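Local coordinates for putative short-chain dehydrogenase/reductase (Burkholderia xenovorans, PDB 5IZ4), which probably acts as an NAD(P)-dependent short-chain dehydrogenase/reductase, perhaps a 3-oxoacyl-[acyl-carrier-protein] reductase, and binds ADP in its Rossmann-fold nucleotide site, at residues 234-237 and 238-242; 184-187 and 188-192; 159-162 and 163-167; 226-230 and 231-235. One frame throughout, in Å; residues are numbered along the deposited sequence.

Interaction 1: residues 234-237 and 238-242; sequences RVSR and PAEIA
At the entry to helix 238-250, in the Rossmann-type fold of the short-chain dehydrogenases, Glu240 from the first helical turn reaches back to the incoming loop and forms a two-pronged salt bridge with Arg234. The guanidinium grips the carboxylate end-on: NH1 of Arg234 bonds OE1 of Glu240 at 3.1 Å, and its NH2 bonds OE2 of Glu240 at 2.6 Å. Both acceptors lie close to the guanidinium plane, yet the two flat groups are turned 42° apart, so NH2 comes to OE2 from above the carboxylate plane. The backbone N of Arg237 reaches OE2 of Glu240 from the opposite face, at 3.0 Å in a nearly straight bond. The acid therefore has donors on both faces of one oxygen, which probably favours its charged form; Glu240 was modelled in two conformers, and this geometry belongs to one of them. A chain extended beyond CG (chi2 163°) carries the carboxylate back to the N-H of Arg237. OG of Ser236 lies 3.1 Å from OE1 of Glu240; Asn264 bonds both this hydroxyl and NH1 of Arg234. Pro253 of the second subunit packs against Arg234 and Glu240. The backbone closes the same turn: N of Glu240 donates to O of Arg237 at 3.1 Å, from above the carbonyl plane.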
ATOM      1  N   ARG A 234      17.487 -10.203  13.920  1.00 21.88           N
ATOM      2  CA  ARG A 234      18.719 -10.202  13.143  1.00 21.14           C
ATOM      3  C   ARG A 234      18.808  -8.880  12.399  1.00 23.09           C
ATOM      4  O   ARG A 234      17.833  -8.127  12.307  1.00 22.72           O
ATOM      5  CB  ARG A 234      18.756 -11.364  12.139  1.00 20.33           C
ATOM      6  CG  ARG A 234      17.722 -11.193  11.023  1.00 19.18           C
ATOM      7  CD  ARG A 234      17.597 -12.421  10.127  1.00 21.43           C
ATOM      8  NE  ARG A 234      18.853 -12.749   9.438  1.00 23.15           N
ATOM      9  CZ  ARG A 234      19.255 -12.192   8.295  1.00 21.97           C
ATOM     10  NH1 ARG A 234      18.525 -11.253   7.700  1.00 17.89           N
ATOM     11  NH2 ARG A 234      20.405 -12.565   7.748  1.00 23.38           N
ATOM     12  N   VAL A 235      19.993  -8.622  11.847  1.00 23.30           N
ATOM     13  CA  VAL A 235      20.183  -7.568  10.855  1.00 20.10           C
ATOM     14  C   VAL A 235      20.600  -8.213   9.539  1.00 26.65           C
ATOM     15  O   VAL A 235      21.042  -9.364   9.495  1.00 29.90           O
ATOM     16  CB  VAL A 235      21.227  -6.531  11.306  1.00 28.20           C
ATOM     17  CG1 VAL A 235      20.793  -5.918  12.613  1.00 27.69           C
ATOM     18  CG2 VAL A 235      22.597  -7.186  11.450  1.00 28.68           C
ATOM     19  N   SER A 236      20.460  -7.458   8.455  1.00 23.34           N
ATOM     20  CA  SER A 236      20.887  -7.942   7.147  1.00 24.18           C
ATOM     21  C   SER A 236      22.363  -7.647   6.920  1.00 25.60           C
ATOM     22  O   SER A 236      22.909  -6.672   7.438  1.00 24.82           O
ATOM     23  CB  SER A 236      20.077  -7.292   6.022  1.00 23.56           C
ATOM     24  OG  SER A 236      18.736  -7.742   6.037  1.00 20.70           O
ATOM     25  N   ARG A 237      23.005  -8.502   6.143  1.00 24.79           N
ATOM     26  CA  ARG A 237      24.325  -8.199   5.619  1.00 23.25           C
ATOM     27  C   ARG A 237      24.203  -7.851   4.144  1.00 23.49           C
ATOM     28  O   ARG A 237      23.217  -8.212   3.496  1.00 20.81           O
ATOM     29  CB  ARG A 237      25.280  -9.378   5.832  1.00 28.21           C
ATOM     30  CG  ARG A 237      25.707  -9.484   7.300  1.00 46.11           C
ATOM     31  CD  ARG A 237      26.490 -10.744   7.604  1.00 59.14           C
ATOM     32  NE  ARG A 237      27.926 -10.570   7.404  1.00 66.88           N
ATOM     33  CZ  ARG A 237      28.746 -10.031   8.303  1.00 73.44           C
ATOM     34  NH1 ARG A 237      28.274  -9.598   9.464  1.00 74.80           N
ATOM     35  NH2 ARG A 237      30.039  -9.922   8.038  1.00 77.05           N
ATOM     36  N   PRO A 238      25.150  -7.090   3.589  1.00 22.17           N
ATOM     37  CA  PRO A 238      24.980  -6.637   2.198  1.00 25.00           C
ATOM     38  C   PRO A 238      24.738  -7.761   1.206  1.00 21.40           C
ATOM     39  O   PRO A 238      23.969  -7.565   0.258  1.00 21.16           O
ATOM     40  CB  PRO A 238      26.294  -5.902   1.911  1.00 23.23           C
ATOM     41  CG  PRO A 238      26.736  -5.411   3.237  1.00 27.43           C
ATOM     42  CD  PRO A 238      26.313  -6.463   4.234  1.00 24.14           C
ATOM     43  N   ALA A 239      25.344  -8.935   1.415  1.00 24.89           N
ATOM     44  CA  ALA A 239      25.194 -10.051   0.480  1.00 23.93           C
ATOM     45  C   ALA A 239      23.737 -10.430   0.239  1.00 23.33           C
ATOM     46  O   ALA A 239      23.381 -10.835  -0.876  1.00 20.62           O
ATOM     47  CB  ALA A 239      25.975 -11.260   0.992  1.00 23.81           C
ATOM     48  N   GLU A 240      22.869 -10.317   1.249  1.00 22.03           N
ATOM     49  CA  GLU A 240      21.452 -10.662   1.083  0.51 19.59           C
ATOM     50  C   GLU A 240      20.759  -9.721   0.108  1.00 20.62           C
ATOM     51  O   GLU A 240      19.859 -10.122  -0.641  1.00 18.42           O
ATOM     52  CB  GLU A 240      20.719 -10.595   2.423  0.51 19.81           C
ATOM     53  CG  GLU A 240      21.278 -11.434   3.536  0.51 18.33           C
ATOM     54  CD  GLU A 240      20.747 -10.974   4.880  0.51 17.65           C
ATOM     55  OE1 GLU A 240      19.613 -10.453   4.915  0.51 18.10           O
ATOM     56  OE2 GLU A 240      21.473 -11.101   5.890  0.51 22.48           O
ATOM     57  N   ILE A 241      21.131  -8.440   0.150  1.00 20.49           N
ATOM     58  CA  ILE A 241      20.519  -7.481  -0.760  1.00 17.38           C
ATOM     59  C   ILE A 241      21.025  -7.719  -2.175  1.00 19.34           C
ATOM     60  O   ILE A 241      20.276  -7.578  -3.151  1.00 19.31           O
ATOM     61  CB  ILE A 241      20.795  -6.040  -0.287  1.00 19.69           C
ATOM     62  CG1 ILE A 241      20.453  -5.900   1.200  1.00 20.57           C
ATOM     63  CG2 ILE A 241      19.972  -5.049  -1.120  1.00 18.53           C
ATOM     64  CD1 ILE A 241      19.005  -6.289   1.556  1.00 21.51           C
ATOM     65  N   ALA A 242      22.308  -8.087  -2.303  1.00 20.84           N
ATOM     66  CA  ALA A 242      22.862  -8.500  -3.589  1.00 20.25           C
ATOM     67  C   ALA A 242      22.118  -9.707  -4.152  1.00 20.91           C
ATOM     68  O   ALA A 242      21.835  -9.758  -5.354  1.00 18.63           O
ATOM     69  CB  ALA A 242      24.351  -8.820  -3.440  1.00 19.36           C
TER

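Interaction 2: residues 184-187 and 188-192; sequences TLSL and ARNLA
O of Ser186 is gripped twice by Asn190, one turn further along helix 171-191. The backbone N of Asn190 donates to O of Ser186 at 2.9 Å, the regular helical bond, while ND2 of Asn190 reaches the same O of Ser186 at 2.8 Å. With CG set beside its own backbone N (chi1 -72°), the amide swings back toward the preceding turn, and the acceptor lies 9° out of the amide plane, a bond straight at the donor (165°), though ND2 is tilted from the carbonyl plane. This double use of one carbonyl ties the side chain to the last turn of the helix, which Ala192 leaves. On another flank, CD2 of Leu187 and CD1 of Leu191 meet at 4.4 Å, a loose apolar pair four residues apart. Next come the groups that engage other chains: OG of Ser186 bonds His110 of the third subunit, whereas the guanidinium of Arg189 bonds Leu268 O of the second subunit and Asn165 O of the third. The helix end thus lies where three subunits meet. Within its own chain, Thr184, Leu187 and Ala188 rest on Val197 of strand 195-202, and Leu187 and Leu191 pack against helix 118-146, placing this helix over the parallel sheet.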
ATOM      1  N   THR A 184      10.578   4.792  -9.622  1.00 16.06           N
ATOM      2  CA  THR A 184      10.615   3.409 -10.078  1.00 18.83           C
ATOM      3  C   THR A 184       9.336   3.034 -10.826  1.00 18.70           C
ATOM      4  O   THR A 184       9.390   2.344 -11.851  1.00 16.59           O
ATOM      5  CB  THR A 184      10.853   2.502  -8.874  1.00 15.15           C
ATOM      6  OG1 THR A 184      12.139   2.811  -8.304  1.00 16.77           O
ATOM      7  CG2 THR A 184      10.802   1.035  -9.265  1.00 14.22           C
ATOM      8  N   LEU A 185       8.178   3.506 -10.348  1.00 14.48           N
ATOM      9  CA  LEU A 185       6.915   3.216 -11.024  1.00 14.18           C
ATOM     10  C   LEU A 185       6.869   3.845 -12.407  1.00 19.50           C
ATOM     11  O   LEU A 185       6.464   3.197 -13.381  1.00 17.44           O
ATOM     12  CB  LEU A 185       5.739   3.711 -10.188  1.00 14.63           C
ATOM     13  CG  LEU A 185       5.606   3.097  -8.804  1.00 23.83           C
ATOM     14  CD1 LEU A 185       4.385   3.677  -8.133  1.00 23.22           C
ATOM     15  CD2 LEU A 185       5.504   1.598  -8.903  1.00 25.58           C
ATOM     16  N   SER A 186       7.250   5.122 -12.515  1.00 14.67           N
ATOM     17  CA  SER A 186       7.226   5.765 -13.821  1.00 14.33           C
ATOM     18  C   SER A 186       8.164   5.056 -14.787  1.00 14.58           C
ATOM     19  O   SER A 186       7.805   4.785 -15.941  1.00 15.92           O
ATOM     20  CB  SER A 186       7.610   7.241 -13.692  1.00 14.53           C
ATOM     21  OG  SER A 186       7.697   7.819 -14.986  1.00 18.63           O
ATOM     22  N   LEU A 187       9.385   4.764 -14.331  1.00 14.83           N
ATOM     23  CA  LEU A 187      10.366   4.117 -15.195  1.00 17.77           C
ATOM     24  C   LEU A 187       9.876   2.746 -15.639  1.00 17.97           C
ATOM     25  O   LEU A 187       9.992   2.387 -16.817  1.00 18.21           O
ATOM     26  CB  LEU A 187      11.705   4.003 -14.472  1.00 17.92           C
ATOM     27  CG  LEU A 187      12.483   5.310 -14.217  1.00 16.14           C
ATOM     28  CD1 LEU A 187      13.695   5.010 -13.345  1.00 16.12           C
ATOM     29  CD2 LEU A 187      12.897   5.978 -15.524  1.00 17.67           C
ATOM     30  N   ALA A 188       9.313   1.969 -14.711  1.00 14.92           N
ATOM     31  CA  ALA A 188       8.777   0.664 -15.075  1.00 15.66           C
ATOM     32  C   ALA A 188       7.689   0.795 -16.133  1.00 17.12           C
ATOM     33  O   ALA A 188       7.665   0.043 -17.114  1.00 15.36           O
ATOM     34  CB  ALA A 188       8.231  -0.052 -13.838  1.00 17.71           C
ATOM     35  N   ARG A 189       6.766   1.741 -15.940  1.00 15.13           N
ATOM     36  CA  ARG A 189       5.668   1.890 -16.888  1.00 16.69           C
ATOM     37  C   ARG A 189       6.182   2.294 -18.261  1.00 16.70           C
ATOM     38  O   ARG A 189       5.703   1.798 -19.291  1.00 18.92           O
ATOM     39  CB  ARG A 189       4.660   2.917 -16.369  1.00 16.70           C
ATOM     40  CG  ARG A 189       3.440   3.088 -17.255  1.00 18.14           C
ATOM     41  CD  ARG A 189       2.455   4.109 -16.697  1.00 23.05           C
ATOM     42  NE  ARG A 189       1.815   3.643 -15.468  1.00 20.87           N
ATOM     43  CZ  ARG A 189       2.118   4.082 -14.254  1.00 19.78           C
ATOM     44  NH1 ARG A 189       3.058   5.013 -14.090  1.00 18.96           N
ATOM     45  NH2 ARG A 189       1.476   3.594 -13.193  1.00 19.90           N
ATOM     46  N   ASN A 190       7.154   3.197 -18.304  1.00 16.24           N
ATOM     47  CA  ASN A 190       7.551   3.769 -19.578  1.00 20.26           C
ATOM     48  C   ASN A 190       8.669   3.008 -20.283  1.00 22.36           C
ATOM     49  O   ASN A 190       8.889   3.237 -21.479  1.00 24.17           O
ATOM     50  CB  ASN A 190       7.952   5.228 -19.373  1.00 19.07           C
ATOM     51  CG  ASN A 190       6.755   6.100 -19.105  1.00 18.52           C
ATOM     52  OD1 ASN A 190       6.095   6.559 -20.041  1.00 28.53           O
ATOM     53  ND2 ASN A 190       6.431   6.294 -17.834  1.00 18.00           N
ATOM     54  N   LEU A 191       9.376   2.117 -19.595  1.00 15.86           N
ATOM     55  CA  LEU A 191      10.402   1.318 -20.247  1.00 15.86           C
ATOM     56  C   LEU A 191       9.937  -0.098 -20.553  1.00 16.35           C
ATOM     57  O   LEU A 191      10.653  -0.840 -21.241  1.00 17.93           O
ATOM     58  CB  LEU A 191      11.675   1.287 -19.389  1.00 15.04           C
ATOM     59  CG  LEU A 191      12.349   2.666 -19.209  1.00 16.66           C
ATOM     60  CD1 LEU A 191      13.503   2.577 -18.217  1.00 15.87           C
ATOM     61  CD2 LEU A 191      12.847   3.216 -20.543  1.00 19.10           C
ATOM     62  N   ALA A 192       8.761  -0.492 -20.067  1.00 17.94           N
ATOM     63  CA  ALA A 192       8.168  -1.740 -20.512  1.00 17.13           C
ATOM     64  C   ALA A 192       7.993  -1.697 -22.028  1.00 17.10           C
ATOM     65  O   ALA A 192       7.703  -0.641 -22.592  1.00 20.54           O
ATOM     66  CB  ALA A 192       6.813  -1.963 -19.845  1.00 17.48           C
TER

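Interaction 3: residues 159-162 and 163-167; sequences SSLA and GLNGT
CD1 of Leu161 lies over one face of the Asn165 carboxamide, 3.8 Å from its ND2, while N and OG1 of Thr167 come to OD1 from the opposite face. OG1 of Thr167 donates to OD1 of Asn165 at 2.8 Å and N of Thr167 does so at 3.2 Å, the latter closing an Asx turn at the end of the short helix 161-165. CG lies between the backbone N and the carbonyl carbon (chi1 66°), which turns the amide back toward Leu161 and places OD1 of Asn165 3.1 Å from O of Leu161, a contact of two acceptors. That carbonyl takes N of Asn165 almost head-on at 3.2 Å, with N of Leu164 coming from above its plane. Where the helix opens, OG of Ser160 caps N of Ala162 at 3.0 Å; at its close, Gly166 adopts a positive phi of 76°. Ser160 also touches Tyr173 and Lys177, which fit the YxxxK pattern of classical short-chain dehydrogenases, consistent with the family's Ser-Tyr-Lys site. The two hydrogens from Thr167 probably offset the negative end of the amide and so make the close approach of OD1 to O of Leu161 tolerable; with two bonds on OD1 the amide's rotation is fixed.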
ATOM      1  N   SER A 159      16.454   1.458  -2.803  1.00 16.22           N
ATOM      2  CA  SER A 159      15.760   2.462  -2.014  1.00 14.22           C
ATOM      3  C   SER A 159      15.994   2.153  -0.536  1.00 17.08           C
ATOM      4  O   SER A 159      17.105   1.765  -0.157  1.00 20.24           O
ATOM      5  CB  SER A 159      14.278   2.472  -2.395  1.00 15.57           C
ATOM      6  OG  SER A 159      13.579   3.509  -1.741  1.00 19.31           O
ATOM      7  N   SER A 160      14.968   2.287   0.305  1.00 15.90           N
ATOM      8  CA  SER A 160      15.133   2.060   1.740  1.00 18.20           C
ATOM      9  C   SER A 160      13.765   1.904   2.380  1.00 14.61           C
ATOM     10  O   SER A 160      12.786   2.505   1.924  1.00 16.84           O
ATOM     11  CB  SER A 160      15.882   3.224   2.421  1.00 16.81           C
ATOM     12  OG  SER A 160      15.919   3.069   3.839  1.00 19.87           O
ATOM     13  N   LEU A 161      13.717   1.103   3.451  1.00 16.00           N
ATOM     14  CA  LEU A 161      12.559   1.120   4.343  1.00 14.89           C
ATOM     15  C   LEU A 161      12.138   2.550   4.674  1.00 16.37           C
ATOM     16  O   LEU A 161      10.941   2.843   4.803  1.00 18.72           O
ATOM     17  CB  LEU A 161      12.887   0.352   5.622  1.00 18.46           C
ATOM     18  CG  LEU A 161      11.834   0.370   6.723  1.00 22.74           C
ATOM     19  CD1 LEU A 161      10.542  -0.215   6.204  1.00 20.87           C
ATOM     20  CD2 LEU A 161      12.331  -0.407   7.941  1.00 25.02           C
ATOM     21  N   ALA A 162      13.111   3.458   4.801  1.00 16.63           N
ATOM     22  CA  ALA A 162      12.790   4.850   5.109  1.00 14.89           C
ATOM     23  C   ALA A 162      11.836   5.460   4.086  1.00 15.72           C
ATOM     24  O   ALA A 162      11.018   6.318   4.439  1.00 15.19           O
ATOM     25  CB  ALA A 162      14.076   5.689   5.186  1.00 15.15           C
ATOM     26  N   GLY A 163      11.951   5.073   2.811  1.00 15.02           N
ATOM     27  CA  GLY A 163      11.050   5.612   1.805  1.00 14.38           C
ATOM     28  C   GLY A 163       9.626   5.133   1.992  1.00 18.92           C
ATOM     29  O   GLY A 163       8.675   5.826   1.616  1.00 18.77           O
ATOM     30  N   LEU A 164       9.460   3.952   2.589  1.00 15.62           N
ATOM     31  CA  LEU A 164       8.138   3.374   2.789  1.00 17.12           C
ATOM     32  C   LEU A 164       7.412   3.999   3.972  1.00 20.50           C
ATOM     33  O   LEU A 164       6.221   4.314   3.869  1.00 19.87           O
ATOM     34  CB  LEU A 164       8.268   1.864   2.992  1.00 15.56           C
ATOM     35  CG  LEU A 164       8.751   1.102   1.762  1.00 16.82           C
ATOM     36  CD1 LEU A 164       8.938  -0.382   2.112  1.00 21.18           C
ATOM     37  CD2 LEU A 164       7.754   1.282   0.618  1.00 18.60           C
ATOM     38  N   ASN A 165       8.097   4.194   5.102  1.00 17.00           N
ATOM     39  CA  ASN A 165       7.406   4.599   6.326  1.00 14.50           C
ATOM     40  C   ASN A 165       7.926   5.893   6.948  1.00 16.27           C
ATOM     41  O   ASN A 165       7.482   6.248   8.044  1.00 15.67           O
ATOM     42  CB  ASN A 165       7.445   3.470   7.367  1.00 18.47           C
ATOM     43  CG  ASN A 165       8.858   3.163   7.874  1.00 16.70           C
ATOM     44  OD1 ASN A 165       9.831   3.841   7.522  1.00 17.48           O
ATOM     45  ND2 ASN A 165       8.966   2.139   8.727  1.00 20.13           N
ATOM     46  N   GLY A 166       8.842   6.606   6.289  1.00 15.33           N
ATOM     47  CA  GLY A 166       9.267   7.913   6.779  1.00 15.64           C
ATOM     48  C   GLY A 166      10.208   7.892   7.967  1.00 17.23           C
ATOM     49  O   GLY A 166      10.297   8.885   8.702  1.00 18.85           O
ATOM     50  N   THR A 167      10.906   6.784   8.187  1.00 18.85           N
ATOM     51  CA  THR A 167      11.903   6.705   9.248  1.00 20.44           C
ATOM     52  C   THR A 167      13.286   6.944   8.658  1.00 21.65           C
ATOM     53  O   THR A 167      13.422   7.661   7.664  1.00 20.89           O
ATOM     54  CB  THR A 167      11.834   5.350   9.950  1.00 19.90           C
ATOM     55  OG1 THR A 167      12.121   4.314   9.003  1.00 19.99           O
ATOM     56  CG2 THR A 167      10.440   5.137  10.548  1.00 16.82           C
TER

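Interaction 4: residues 226-230 and 231-235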
ATOM      1  N   MET A 226      19.788  -3.120  17.084  1.00 43.87           N
ATOM      2  CA  MET A 226      19.090  -3.373  15.831  1.00 42.54           C
ATOM      3  C   MET A 226      18.438  -4.753  15.835  1.00 40.61           C
ATOM      4  O   MET A 226      17.313  -4.916  15.340  1.00 37.96           O
ATOM      5  CB  MET A 226      20.057  -3.240  14.655  1.00 44.48           C
ATOM      6  CG  MET A 226      20.671  -1.859  14.458  1.00 57.37           C
ATOM      7  SD  MET A 226      21.743  -1.805  12.998  1.00 65.79           S
ATOM      8  CE  MET A 226      22.353  -0.122  13.065  1.00 72.77           C
ATOM      9  N   THR A 227      19.121  -5.760  16.392  1.00 31.75           N
ATOM     10  CA  THR A 227      18.598  -7.124  16.305  1.00 35.71           C
ATOM     11  C   THR A 227      17.357  -7.300  17.169  1.00 31.22           C
ATOM     12  O   THR A 227      16.384  -7.933  16.741  1.00 34.39           O
ATOM     13  CB  THR A 227      19.668  -8.144  16.703  1.00 37.73           C
ATOM     14  OG1 THR A 227      20.035  -7.946  18.070  1.00 53.01           O
ATOM     15  CG2 THR A 227      20.909  -8.005  15.827  1.00 31.99           C
ATOM     16  N   GLU A 228      17.365  -6.750  18.385  1.00 29.75           N
ATOM     17  CA  GLU A 228      16.236  -6.963  19.285  1.00 33.21           C
ATOM     18  C   GLU A 228      14.961  -6.305  18.775  1.00 34.10           C
ATOM     19  O   GLU A 228      13.872  -6.859  18.959  1.00 37.53           O
ATOM     20  CB  GLU A 228      16.575  -6.464  20.686  1.00 41.20           C
ATOM     21  CG  GLU A 228      17.550  -7.370  21.407  1.00 52.42           C
ATOM     22  CD  GLU A 228      17.066  -8.808  21.449  1.00 60.97           C
ATOM     23  OE1 GLU A 228      15.951  -9.042  21.965  1.00 59.78           O
ATOM     24  OE2 GLU A 228      17.793  -9.697  20.951  1.00 61.42           O
ATOM     25  N   SER A 229      15.065  -5.153  18.113  1.00 33.58           N
ATOM     26  CA  SER A 229      13.853  -4.472  17.666  1.00 39.64           C
ATOM     27  C   SER A 229      13.197  -5.163  16.476  1.00 32.95           C
ATOM     28  O   SER A 229      12.033  -4.878  16.175  1.00 31.54           O
ATOM     29  CB  SER A 229      14.159  -3.018  17.309  1.00 48.18           C
ATOM     30  OG  SER A 229      14.871  -2.937  16.090  1.00 52.54           O
ATOM     31  N   ALA A 230      13.908  -6.063  15.796  1.00 24.95           N
ATOM     32  CA  ALA A 230      13.379  -6.708  14.601  1.00 20.04           C
ATOM     33  C   ALA A 230      12.661  -7.996  14.981  1.00 20.02           C
ATOM     34  O   ALA A 230      13.192  -8.773  15.778  1.00 21.02           O
ATOM     35  CB  ALA A 230      14.495  -7.030  13.617  1.00 21.00           C
ATOM     36  N   PRO A 231      11.466  -8.236  14.447  1.00 19.87           N
ATOM     37  CA  PRO A 231      10.812  -9.534  14.674  1.00 23.15           C
ATOM     38  C   PRO A 231      11.676 -10.726  14.292  1.00 20.37           C
ATOM     39  O   PRO A 231      11.617 -11.756  14.973  1.00 22.11           O
ATOM     40  CB  PRO A 231       9.553  -9.429  13.807  1.00 22.05           C
ATOM     41  CG  PRO A 231       9.212  -7.951  13.880  1.00 20.91           C
ATOM     42  CD  PRO A 231      10.560  -7.263  13.806  1.00 20.73           C
ATOM     43  N   LEU A 232      12.481 -10.623  13.237  1.00 18.48           N
ATOM     44  CA  LEU A 232      13.345 -11.744  12.872  1.00 19.07           C
ATOM     45  C   LEU A 232      14.630 -11.797  13.695  1.00 23.61           C
ATOM     46  O   LEU A 232      15.443 -12.705  13.481  1.00 22.66           O
ATOM     47  CB  LEU A 232      13.666 -11.698  11.372  1.00 16.78           C
ATOM     48  CG  LEU A 232      12.434 -11.952  10.486  1.00 20.80           C
ATOM     49  CD1 LEU A 232      12.828 -12.136   9.018  1.00 21.39           C
ATOM     50  CD2 LEU A 232      11.625 -13.166  11.006  1.00 16.28           C
ATOM     51  N   LYS A 233      14.828 -10.856  14.624  1.00 20.75           N
ATOM     52  CA  LYS A 233      15.911 -10.917  15.608  1.00 22.03           C
ATOM     53  C   LYS A 233      17.279 -11.036  14.933  1.00 22.11           C
ATOM     54  O   LYS A 233      18.136 -11.826  15.338  1.00 25.23           O
ATOM     55  CB  LYS A 233      15.676 -12.057  16.600  1.00 23.22           C
ATOM     56  CG  LYS A 233      14.529 -11.765  17.549  1.00 28.11           C
ATOM     57  CD  LYS A 233      14.900 -10.602  18.473  1.00 30.65           C
ATOM     58  CE  LYS A 233      13.774 -10.255  19.439  1.00 36.10           C
ATOM     59  NZ  LYS A 233      12.640  -9.612  18.725  1.00 33.62           N
ATOM     60  N   ARG A 234      17.487 -10.203  13.920  1.00 21.88           N
ATOM     61  CA  ARG A 234      18.719 -10.202  13.143  1.00 21.14           C
ATOM     62  C   ARG A 234      18.808  -8.880  12.399  1.00 23.09           C
ATOM     63  O   ARG A 234      17.833  -8.127  12.307  1.00 22.72           O
ATOM     64  CB  ARG A 234      18.756 -11.364  12.139  1.00 20.33           C
ATOM     65  CG  ARG A 234      17.722 -11.193  11.023  1.00 19.18           C
ATOM     66  CD  ARG A 234      17.597 -12.421  10.127  1.00 21.43           C
ATOM     67  NE  ARG A 234      18.853 -12.749   9.438  1.00 23.15           N
ATOM     68  CZ  ARG A 234      19.255 -12.192   8.295  1.00 21.97           C
ATOM     69  NH1 ARG A 234      18.525 -11.253   7.700  1.00 17.89           N
ATOM     70  NH2 ARG A 234      20.405 -12.565   7.748  1.00 23.38           N
ATOM     71  N   VAL A 235      19.993  -8.622  11.847  1.00 23.30           N
ATOM     72  CA  VAL A 235      20.183  -7.568  10.855  1.00 20.10           C
ATOM     73  C   VAL A 235      20.600  -8.213   9.539  1.00 26.65           C
ATOM     74  O   VAL A 235      21.042  -9.364   9.495  1.00 29.90           O
ATOM     75  CB  VAL A 235      21.227  -6.531  11.306  1.00 28.20           C
ATOM     76  CG1 VAL A 235      20.793  -5.918  12.613  1.00 27.69           C
ATOM     77  CG2 VAL A 235      22.597  -7.186  11.450  1.00 28.68           C
TER
HETATM   78  O   HOH W   1      17.100  -5.462  11.996  1.00 23.72           O
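Two bends in the side chain of Lys233, at chi2 (-67°) and chi4 (-71°), curl its ammonium back toward the C-terminal end of helix 222-229. There NZ of Lys233 bonds O of Glu228 at 3.0 Å and also O of Ala230 at 3.1 Å. The backbone N of Lys233 also donates to O of Ala230, at 2.9 Å, closing the type I beta turn Ala230-Lys233; N and NZ reach that oxygen from opposite faces of its plane. A positive amine at a helix's C-terminal end is probably favoured by the carbonyl ends gathered there. The carboxylate of Glu228 crosses the lysine chain, with OE1 of Glu228 3.5 Å from CE of Lys233, but its nearest oxygen is 4.7 Å from NZ, so no salt bridge forms. CA of Lys233 makes a C-H...O contact of 3.2 Å with O of Thr227. Further along, Val235 turns back to the helix, and its CG1 packs tightly on CB of Met226 at 3.4 Å and touches CG2 of Thr227. A water joins the two limbs, bonding O of Arg234 and, weakly, O of Met226. The turn follows helix 222-229 and leads through Arg234 toward helix 238-250; Pro231 and Lys233 pack on Ala192 and Pro193 of the second subunit, in the link between that subunit's helix 171-191 and strand 195-202.

In the fold
Interactions 4 and 1 share Arg234 and Val235, with centres 13 Å apart: the turn after helix 222-229 leads directly into the start of helix 238-250. Interaction 1 is near the nucleotide: the side chain of Pro238 lies about 6 Å from ADP, and that of Ile241 about 4 Å from the side chain of Ile26, which binds ADP. Interaction 3 approaches the same ligand, with the side chain of Ser160 about 8 Å away; its centre is 17 Å from those of interactions 1 and 4. Interaction 2 lies away from the nucleotide site, but meets interaction 3 across subunits, where Arg189 bonds Asn165 O of the third subunit. Interactions 1, 2 and 4 all touch the second subunit.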